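Local coordinates for protein nucleotidyl transferase (Methanothermobacter thermautotrophicus, PDB 6PLJ) that probably transfers nucleotidyl groups from nucleoside triphosphates and may serve pseudomurein cell-wall synthesis, at residues T66-A69 with V70-G74; H147-G150 with S151-S154; N191-P194 with L195-M199; I220-Y223 with S224-L227. One frame throughout, in Å; residues are numbered along the deposited sequence.

Interaction 1: residues T66-A69 with V70-G74; sequences TVKA and VLSAG. With EDO (1,2-ethanediol), chain C.
Val67 and Leu71, one helical turn apart, lie side by side and point the same way, with Val67 CG1 and Leu71 CD1 4.0 Å apart. Beneath them the helix bond from Leu71 N to Val67 O, 2.9 Å, is almost straight at 171°, and Val70 N reaches Thr66 O at 3.1 Å. The tight side of the helix belongs to Val67 and Val70. Val70 CG2 settles 3.4 Å from Thr66 O, while the valine side chains press on Val29 of strand 25-31 and on Cys78 and Val80 of strand 77-82. Thr66 OG1 turns out of the contact to Gly131 O.

The looser side is carried by Lys68 and Ser72. Lys68 O takes two bonds from Ser72, the backbone N at 2.8 Å and OG at 2.9 Å, arriving from opposite faces of the carbonyl plane. Ser72 OG sits beside its own backbone N (chi1 -63°), which aims it back at that oxygen. The exposed lysine bends at its second torsion and passes the hydroxyl, with Lys68 CE 3.6 Å from Ser72 OG. Past the last turn, Gly74 has positive phi, and a 1,2-ethanediol O1 donates to Ala73 O. With one face on parallel strands 25-31 and 77-82, helix 62-72 belongs to the connection between them, typical of a Rossmann-like alpha/beta sheet.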
# COMPACT_ATOMS: atom_id res chain seq x y z
N THR A 66 4.16 -5.54 6.15
CA THR A 66 3.90 -5.05 4.81
C THR A 66 5.18 -4.98 3.98
O THR A 66 5.20 -5.44 2.85
CB THR A 66 3.25 -3.67 4.84
OG1 THR A 66 2.00 -3.78 5.51
CG2 THR A 66 3.04 -3.11 3.45
N VAL A 67 6.22 -4.39 4.55
CA VAL A 67 7.48 -4.22 3.84
C VAL A 67 8.09 -5.58 3.49
O VAL A 67 8.55 -5.78 2.37
CB VAL A 67 8.46 -3.34 4.63
CG1 VAL A 67 9.86 -3.38 4.03
CG2 VAL A 67 7.92 -1.91 4.69
N LYS A 68 8.04 -6.52 4.44
CA LYS A 68 8.56 -7.85 4.17
C LYS A 68 7.86 -8.49 2.98
O LYS A 68 8.51 -9.10 2.13
CB LYS A 68 8.40 -8.74 5.40
CG LYS A 68 8.91 -10.16 5.23
CD LYS A 68 10.38 -10.18 4.91
CE LYS A 68 10.87 -11.59 4.68
NZ LYS A 68 12.34 -11.60 4.59
N ALA A 69 6.54 -8.36 2.90
CA ALA A 69 5.79 -8.91 1.76
C ALA A 69 6.21 -8.29 0.43
O ALA A 69 6.38 -8.99 -0.58
CB ALA A 69 4.31 -8.77 1.98
N VAL A 70 6.39 -6.97 0.44
CA VAL A 70 6.82 -6.24 -0.75
C VAL A 70 8.22 -6.69 -1.20
O VAL A 70 8.45 -6.97 -2.38
CB VAL A 70 6.77 -4.73 -0.45
CG1 VAL A 70 7.48 -3.92 -1.50
CG2 VAL A 70 5.31 -4.28 -0.30
N LEU A 71 9.15 -6.78 -0.26
CA LEU A 71 10.50 -7.25 -0.60
C LEU A 71 10.47 -8.68 -1.08
O LEU A 71 11.17 -9.05 -2.06
CB LEU A 71 11.43 -7.07 0.59
CG LEU A 71 11.84 -5.63 0.95
CD1 LEU A 71 12.63 -5.60 2.24
CD2 LEU A 71 12.62 -4.96 -0.17
N SER A 72 9.62 -9.50 -0.46
CA SER A 72 9.51 -10.90 -0.90
C SER A 72 8.87 -11.06 -2.28
O SER A 72 8.95 -12.14 -2.86
CB SER A 72 8.74 -11.71 0.14
OG SER A 72 9.45 -11.73 1.36
N ALA A 73 8.24 -10.01 -2.82
CA ALA A 73 7.66 -10.04 -4.14
C ALA A 73 8.68 -9.84 -5.25
O ALA A 73 8.30 -9.83 -6.41
CB ALA A 73 6.55 -8.99 -4.25
N GLY A 74 9.95 -9.61 -4.90
CA GLY A 74 11.03 -9.59 -5.86
C GLY A 74 11.33 -8.24 -6.48
O GLY A 74 12.04 -8.19 -7.47
C1 EDO C . 8.39 -8.34 -9.25
O1 EDO C . 9.26 -9.44 -8.96
C2 EDO C . 7.61 -8.64 -10.53
O2 EDO C . 8.50 -9.13 -11.53

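Interaction 2: residues H147-G150 with S151-S154; sequences HADG and STVS
Asp149 and Thr152 slant across one another at the turn that leads into strand 152-157. The aspartate CG is wedged between its own backbone N and carbonyl carbon (chi1 69°), which folds the carboxylate over the turn and toward the threonine. Thr152 OG1 donates to Asp149 OD1 over 2.9 Å, meeting it from above the carboxylate plane, 41° out of it. The same oxygen lies 2.8 Å from Thr152 N and 3.0 Å from Ser151 N. Both of these bonds are bent and weak, and the one to Ser151 has the form of an Asx turn.

Between the two residues, Gly150 and Ser151 follow backbone angles close to a type I turn, and Asp149 N returns a bond to Thr152 O at 3.2 Å. The other branch of the threonine, CG2, points back along the loop to within 3.7 Å of His147 O. Farther down, His147 CB and Ser154 CB touch at 3.7 Å, while the imidazole leads away and stacks on Tyr207. Three donors converging on Asp149 OD1 probably stabilise negative charge there, the hydroxyl contributing most and the two bent N-H bonds only weakly.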
# COMPACT_ATOMS: atom_id res chain seq x y z
N HIS A 147 1.77 -7.59 -14.21
CA HIS A 147 0.72 -7.16 -15.14
C HIS A 147 0.75 -5.68 -15.50
O HIS A 147 -0.01 -5.23 -16.37
CB HIS A 147 -0.67 -7.51 -14.59
CG HIS A 147 -1.09 -8.92 -14.85
ND1 HIS A 147 -1.62 -9.32 -16.05
CD2 HIS A 147 -1.06 -10.02 -14.06
CE1 HIS A 147 -1.90 -10.61 -16.00
NE2 HIS A 147 -1.57 -11.06 -14.80
N ALA A 148 1.60 -4.90 -14.83
CA ALA A 148 1.73 -3.48 -15.11
C ALA A 148 2.67 -3.32 -16.31
O ALA A 148 3.55 -4.14 -16.53
CB ALA A 148 2.30 -2.76 -13.91
N ASP A 149 2.45 -2.26 -17.07
CA ASP A 149 3.43 -1.81 -18.07
C ASP A 149 3.27 -0.30 -18.24
O ASP A 149 2.57 0.32 -17.45
CB ASP A 149 3.32 -2.61 -19.38
CG ASP A 149 2.05 -2.36 -20.17
OD1 ASP A 149 1.34 -1.35 -19.97
OD2 ASP A 149 1.75 -3.19 -21.04
N GLY A 150 3.93 0.30 -19.23
CA GLY A 150 3.87 1.75 -19.41
C GLY A 150 2.47 2.35 -19.42
O GLY A 150 2.24 3.39 -18.80
N SER A 151 1.54 1.68 -20.08
CA SER A 151 0.18 2.18 -20.22
C SER A 151 -0.90 1.32 -19.55
O SER A 151 -2.08 1.54 -19.77
CB SER A 151 -0.13 2.35 -21.71
OG SER A 151 0.78 3.27 -22.27
N THR A 152 -0.50 0.32 -18.78
CA THR A 152 -1.46 -0.52 -18.06
C THR A 152 -1.23 -0.43 -16.58
O THR A 152 -0.09 -0.57 -16.11
CB THR A 152 -1.33 -1.99 -18.49
OG1 THR A 152 -1.48 -2.06 -19.91
CG2 THR A 152 -2.39 -2.87 -17.84
N VAL A 153 -2.31 -0.20 -15.85
CA VAL A 153 -2.30 -0.20 -14.40
C VAL A 153 -2.87 -1.54 -13.98
O VAL A 153 -3.89 -2.00 -14.53
CB VAL A 153 -3.13 0.96 -13.82
CG1 VAL A 153 -3.12 0.93 -12.29
CG2 VAL A 153 -2.60 2.31 -14.32
N SER A 154 -2.21 -2.19 -13.03
CA SER A 154 -2.67 -3.45 -12.49
C SER A 154 -2.99 -3.20 -11.03
O SER A 154 -2.39 -2.35 -10.39
CB SER A 154 -1.61 -4.52 -12.64
OG SER A 154 -0.44 -4.15 -11.94

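Interaction 3: residues N191-P194 with L195-M199; sequences NINP and LLWMM
Asn193 and Trp197 run side by side along one face of their helix, with the amide oxygen offered to the indole. Asn193 OD1 lies 3.0 Å from Trp197 NE1, at the edge of the ring and in its plane, while the amide plane stands nearly upright to the indole (82°). The bond is weak because it is strongly bent, 121° at the hydrogen; OD1 sits almost as close to the neighbouring carbon, Trp197 CD1, at 3.2 Å. The first torsion of Asn193 is fully extended (chi1 -178°), which carries the amide alongside the indole.

The backbone repeats this spacing: Trp197 N donates to Asn193 O at 3.2 Å and Met198 N to Pro194 O at 3.0 Å. On another face, Ile192 CD1 comes within 4.3 Å of Leu195 CD1.

A second shell positions the amide. Asn193 ND2 donates to both Ala167 O and Ile170 O, so its rotation is set from the loop, and the indole itself leans on Asn166 and Ala167. Ile192 and Leu196 press inward on Leu174. Pro194, which has no N-H to offer, fits the first turn of helix 192-201, a largely apolar helix laid against strands 152-157 and 174-177 of the central mixed sheet.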
# COMPACT_ATOMS: atom_id res chain seq x y z
N ASN A 191 -7.16 10.93 -2.36
CA ASN A 191 -7.47 9.51 -2.17
C ASN A 191 -7.15 8.76 -3.45
O ASN A 191 -7.23 9.34 -4.52
CB ASN A 191 -8.96 9.34 -1.85
CG ASN A 191 -9.35 10.03 -0.56
OD1 ASN A 191 -10.03 11.05 -0.58
ND2 ASN A 191 -8.91 9.48 0.55
N ILE A 192 -6.81 7.48 -3.35
CA ILE A 192 -6.45 6.71 -4.54
C ILE A 192 -7.67 6.32 -5.40
O ILE A 192 -7.58 6.32 -6.63
CB ILE A 192 -5.55 5.49 -4.22
CG1 ILE A 192 -4.92 4.90 -5.50
CG2 ILE A 192 -6.31 4.39 -3.50
CD1 ILE A 192 -3.95 5.84 -6.19
N ASN A 193 -8.80 6.00 -4.76
CA ASN A 193 -9.92 5.46 -5.52
C ASN A 193 -10.46 6.44 -6.58
O ASN A 193 -10.64 6.05 -7.72
CB ASN A 193 -11.02 4.91 -4.61
CG ASN A 193 -12.16 4.30 -5.40
OD1 ASN A 193 -13.19 4.93 -5.61
ND2 ASN A 193 -11.95 3.08 -5.89
N PRO A 194 -10.65 7.72 -6.22
CA PRO A 194 -11.05 8.71 -7.25
C PRO A 194 -10.10 8.79 -8.45
O PRO A 194 -10.56 8.94 -9.59
CB PRO A 194 -11.11 10.03 -6.47
CG PRO A 194 -11.39 9.62 -5.07
CD PRO A 194 -10.65 8.33 -4.87
N LEU A 195 -8.79 8.66 -8.22
CA LEU A 195 -7.84 8.60 -9.34
C LEU A 195 -8.03 7.41 -10.26
O LEU A 195 -7.80 7.52 -11.45
CB LEU A 195 -6.37 8.59 -8.85
CG LEU A 195 -5.69 9.90 -8.53
CD1 LEU A 195 -4.22 9.62 -8.20
CD2 LEU A 195 -5.81 10.91 -9.67
N LEU A 196 -8.40 6.25 -9.71
CA LEU A 196 -8.62 5.08 -10.54
C LEU A 196 -9.84 5.28 -11.46
O LEU A 196 -9.81 4.90 -12.64
CB LEU A 196 -8.80 3.84 -9.66
CG LEU A 196 -7.58 3.46 -8.81
CD1 LEU A 196 -7.97 2.42 -7.78
CD2 LEU A 196 -6.45 2.95 -9.69
N TRP A 197 -10.89 5.88 -10.92
CA TRP A 197 -12.07 6.24 -11.71
C TRP A 197 -11.72 7.26 -12.80
O TRP A 197 -12.21 7.15 -13.92
CB TRP A 197 -13.17 6.81 -10.81
CG TRP A 197 -13.89 5.80 -9.98
CD1 TRP A 197 -13.79 5.63 -8.64
CD2 TRP A 197 -14.86 4.85 -10.44
NE1 TRP A 197 -14.63 4.62 -8.22
CE2 TRP A 197 -15.30 4.13 -9.31
CE3 TRP A 197 -15.39 4.53 -11.70
CZ2 TRP A 197 -16.26 3.11 -9.39
CZ3 TRP A 197 -16.34 3.51 -11.78
CH2 TRP A 197 -16.76 2.81 -10.63
N MET A 198 -10.87 8.23 -12.47
CA MET A 198 -10.33 9.19 -13.45
C MET A 198 -9.60 8.48 -14.58
O MET A 198 -9.85 8.75 -15.75
CB MET A 198 -9.36 10.15 -12.77
CG MET A 198 -9.99 11.39 -12.17
SD MET A 198 -8.72 12.64 -11.92
CE MET A 198 -7.80 12.47 -13.45
N MET A 199 -8.69 7.58 -14.22
CA MET A 199 -7.97 6.76 -15.19
C MET A 199 -8.88 5.99 -16.14
O MET A 199 -8.67 5.98 -17.35
CB MET A 199 -7.04 5.76 -14.48
CG MET A 199 -5.82 6.39 -13.84
SD MET A 199 -4.91 5.15 -12.88
CE MET A 199 -3.77 6.25 -12.06

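Interaction 4: residues I220-Y223 with S224-L227; sequences INHY and SDYL
Ile220 and Asp225 bring their CA atoms within 5.1 Å of each other as the chain leaves the loop before helix 223-236 and winds into it. His222 stands at the N-cap; its carbonyl O accepts from Asp225 N at 3.0 Å, a bent bond entering well above the carbonyl plane, and Leu227 N to Tyr223 O already has ordinary helical form. Asp225 reaches back over this start. Its OD2 takes two backbone donors, His222 N at 2.8 Å and nearly straight (172°), and Asn221 N at 3.0 Å on the anti side of the carboxylate. The bond to His222 N is one half of a capping box, the reciprocal bond from the N-cap side chain being absent; a carboxylate here would also suit the positive end of the helix. The imidazole is held by another acid, ND1 bonding to Asp41 OD2, which also takes Tyr223 N.

Two tyrosines project together from the first turn. Their rings are 29° from parallel but slid apart, barely overlapping, with Tyr223 CE1 3.5 Å from Tyr226 CD2. Leu227 CG covers one face of Tyr223 in a CH-pi contact, 4.3 Å from the ring centroid and displaced toward the rim. Behind Tyr226, Ile220 CG2 meets Tyr226 CB at 4.0 Å, and the phenol OH bonds to Pro56 O.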
# COMPACT_ATOMS: atom_id res chain seq x y z
N ILE A 220 -6.21 -1.62 7.45
CA ILE A 220 -6.55 -1.38 8.85
C ILE A 220 -7.13 0.02 8.99
O ILE A 220 -6.38 1.00 9.08
CB ILE A 220 -5.36 -1.60 9.79
CG1 ILE A 220 -4.88 -3.04 9.66
CG2 ILE A 220 -5.76 -1.28 11.23
CD1 ILE A 220 -3.54 -3.31 10.30
N ASN A 221 -8.45 0.09 8.95
CA ASN A 221 -9.15 1.34 9.16
C ASN A 221 -9.73 1.33 10.56
O ASN A 221 -9.59 2.30 11.31
CB ASN A 221 -10.25 1.51 8.12
CG ASN A 221 -11.03 2.78 8.31
OD1 ASN A 221 -10.45 3.85 8.54
ND2 ASN A 221 -12.35 2.69 8.25
N HIS A 222 -10.40 0.24 10.90
CA HIS A 222 -10.91 0.01 12.25
C HIS A 222 -10.04 -1.00 12.99
O HIS A 222 -9.35 -1.80 12.37
CB HIS A 222 -12.36 -0.51 12.20
CG HIS A 222 -13.35 0.55 11.83
ND1 HIS A 222 -13.84 1.46 12.74
CD2 HIS A 222 -13.92 0.86 10.64
CE1 HIS A 222 -14.68 2.27 12.13
NE2 HIS A 222 -14.74 1.93 10.86
N TYR A 223 -10.09 -0.99 14.32
CA TYR A 223 -9.36 -1.96 15.10
C TYR A 223 -9.80 -3.38 14.75
O TYR A 223 -8.98 -4.30 14.73
CB TYR A 223 -9.48 -1.66 16.60
CG TYR A 223 -8.60 -2.49 17.48
CD1 TYR A 223 -7.20 -2.44 17.37
CD2 TYR A 223 -9.15 -3.33 18.44
CE1 TYR A 223 -6.39 -3.21 18.19
CE2 TYR A 223 -8.34 -4.09 19.26
CZ TYR A 223 -6.98 -4.04 19.13
OH TYR A 223 -6.23 -4.82 19.96
N SER A 224 -11.09 -3.55 14.46
CA SER A 224 -11.62 -4.86 14.03
C SER A 224 -10.90 -5.40 12.78
O SER A 224 -10.75 -6.60 12.64
CB SER A 224 -13.12 -4.79 13.81
OG SER A 224 -13.47 -3.82 12.84
N ASP A 225 -10.45 -4.50 11.90
CA ASP A 225 -9.69 -4.92 10.71
C ASP A 225 -8.35 -5.51 11.11
O ASP A 225 -7.91 -6.51 10.55
CB ASP A 225 -9.43 -3.73 9.78
CG ASP A 225 -10.70 -3.11 9.23
OD1 ASP A 225 -11.64 -3.86 8.88
OD2 ASP A 225 -10.73 -1.86 9.07
N TYR A 226 -7.69 -4.89 12.07
CA TYR A 226 -6.44 -5.43 12.58
C TYR A 226 -6.67 -6.81 13.22
O TYR A 226 -5.92 -7.75 12.97
CB TYR A 226 -5.81 -4.49 13.59
CG TYR A 226 -4.78 -5.12 14.47
CD1 TYR A 226 -3.50 -5.41 14.00
CD2 TYR A 226 -5.08 -5.44 15.80
CE1 TYR A 226 -2.55 -5.99 14.80
CE2 TYR A 226 -4.12 -6.02 16.62
CZ TYR A 226 -2.86 -6.28 16.12
OH TYR A 226 -1.89 -6.83 16.93
N LEU A 227 -7.73 -6.94 14.01
CA LEU A 227 -7.98 -8.21 14.68
C LEU A 227 -8.25 -9.31 13.67
O LEU A 227 -7.80 -10.44 13.85
CB LEU A 227 -9.12 -8.11 15.67
CG LEU A 227 -8.88 -7.13 16.83
CD1 LEU A 227 -10.15 -7.03 17.67
CD2 LEU A 227 -7.71 -7.56 17.67

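Overall arrangement
Each contact closes only a turn or two of chain, and the four follow in series with none nested or crossing. Interaction 1 comes first, at the end of helix 62-72 just before strand 77-82. Interaction 2 turns the chain from helix 138-147 into strand 152-157. Interaction 3 opens helix 192-201; interactions 2 and 3 are the pair that touch, Met199 SD packing on Val153 CG2 at 3.9 Å. Interaction 4 starts the C-terminal helix beside helix 36-44; its centre is about 30 Å from that of interaction 2, on the opposite side of the chain's centre.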